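Local coordinates for protein MAU2 chromatid cohesion factor homolog (Saccharomyces cerevisiae, PDB 4XDN) that forms a complex with SCC2 that is required for the association of cohesin with chromosomes, and so takes part in sister chromatid cohesion, at residues R375-T378 with Y379-I382. Residues are numbered along the deposited sequence; the frame is centred on the assembly and turned at random.
Sequences RIQT and YKSI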
# COMPACT_ATOMS: atom_id res chain seq x y z
N ARG A 375 11.54 9.36 -0.35
CA ARG A 375 11.01 9.33 1.01
C ARG A 375 10.03 10.48 1.24
O ARG A 375 9.02 10.32 1.92
CB ARG A 375 12.15 9.41 2.03
CG ARG A 375 13.04 8.17 2.07
CD ARG A 375 14.15 8.33 3.09
NE ARG A 375 13.62 8.39 4.45
CZ ARG A 375 14.33 8.75 5.52
NH1 ARG A 375 15.60 9.11 5.39
NH2 ARG A 375 13.75 8.76 6.72
N ILE A 376 10.33 11.63 0.65
CA ILE A 376 9.45 12.79 0.74
C ILE A 376 8.15 12.52 -0.01
O ILE A 376 7.08 12.96 0.40
CB ILE A 376 10.13 14.05 0.17
CG1 ILE A 376 11.27 14.48 1.09
CG2 ILE A 376 9.14 15.20 0.02
CD1 ILE A 376 12.25 15.44 0.45
N GLN A 377 8.25 11.80 -1.13
CA GLN A 377 7.10 11.48 -1.95
C GLN A 377 6.14 10.58 -1.17
O GLN A 377 4.92 10.73 -1.25
CB GLN A 377 7.54 10.81 -3.25
CG GLN A 377 6.57 10.99 -4.41
CD GLN A 377 6.62 12.38 -5.03
OE1 GLN A 377 7.07 13.34 -4.40
NE2 GLN A 377 6.16 12.49 -6.27
N THR A 378 6.70 9.65 -0.41
CA THR A 378 5.92 8.77 0.45
C THR A 378 5.30 9.56 1.60
O THR A 378 4.16 9.31 1.99
CB THR A 378 6.78 7.62 1.01
OG1 THR A 378 7.19 6.77 -0.06
CG2 THR A 378 6.01 6.79 2.03
N TYR A 379 6.07 10.50 2.15
CA TYR A 379 5.57 11.37 3.20
C TYR A 379 4.36 12.16 2.70
O TYR A 379 3.38 12.33 3.42
CB TYR A 379 6.66 12.35 3.67
CG TYR A 379 7.70 11.75 4.59
CD1 TYR A 379 7.37 10.80 5.55
CD2 TYR A 379 9.03 12.16 4.51
CE1 TYR A 379 8.32 10.27 6.40
CE2 TYR A 379 9.99 11.62 5.35
CZ TYR A 379 9.63 10.68 6.29
OH TYR A 379 10.58 10.15 7.13
N LYS A 380 4.43 12.62 1.45
CA LYS A 380 3.34 13.39 0.87
C LYS A 380 2.10 12.52 0.68
O LYS A 380 0.97 13.01 0.81
CB LYS A 380 3.77 14.00 -0.46
CG LYS A 380 4.69 15.20 -0.31
CD LYS A 380 5.48 15.49 -1.58
CE LYS A 380 4.57 15.80 -2.75
NZ LYS A 380 5.34 16.11 -3.99
N SER A 381 2.30 11.24 0.39
CA SER A 381 1.18 10.32 0.24
C SER A 381 0.48 10.14 1.58
O SER A 381 -0.74 9.99 1.64
CB SER A 381 1.64 8.97 -0.30
OG SER A 381 2.36 8.24 0.68
N ILE A 382 1.25 10.14 2.66
CA ILE A 382 0.69 10.04 4.00
C ILE A 382 -0.17 11.26 4.29
O ILE A 382 -1.26 11.14 4.86
CB ILE A 382 1.79 9.90 5.08
CG1 ILE A 382 2.50 8.55 4.93
CG2 ILE A 382 1.20 10.04 6.49
CD1 ILE A 382 3.68 8.34 5.86
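Lys-380 reaches back along the helix over Ile-376 and Gln-377. Lys-380 CB lies 3.6 Å from Gln-377 O. CG passes Ile-376 O. Lys-380 CD meets the CG2 methyl of Ile-376 at 4.0 Å. The side chain then bends at chi3 (60°), and this turn carries CE and NZ to the amide of Gln-377. Lys-380 NZ gives a weak hydrogen bond of 3.3 Å to Gln-377 OE1. Both these polar atoms have stronger hydrogen bonds to polar side chains of another protein's chain, so the weak link sits within an interface. Thr-378 O accepts two hydrogen bonds. Ile-382 N donates to Thr-378 O at 3.1 Å. Ser-381 OG, with chi1 of 72°, lies between its backbone N and carbonyl carbon and donates to Thr-378 O at a very short, doubtful 2.5 Å. On another side, Arg-375 and Tyr-379 run side by side, with guanidinium and ring planes 49° apart. The tyrosine is buried against helix 339-360, while the arginine has a long, weak ion pair with Glu-319. Backbone bonds from Tyr-379 N, Lys-380 N, Ser-381 N and Ile-382 N, each to the carbonyl four residues earlier, mark regular alpha-helix, here within helix 369-398, which packs on neighbouring helices and faces another protein.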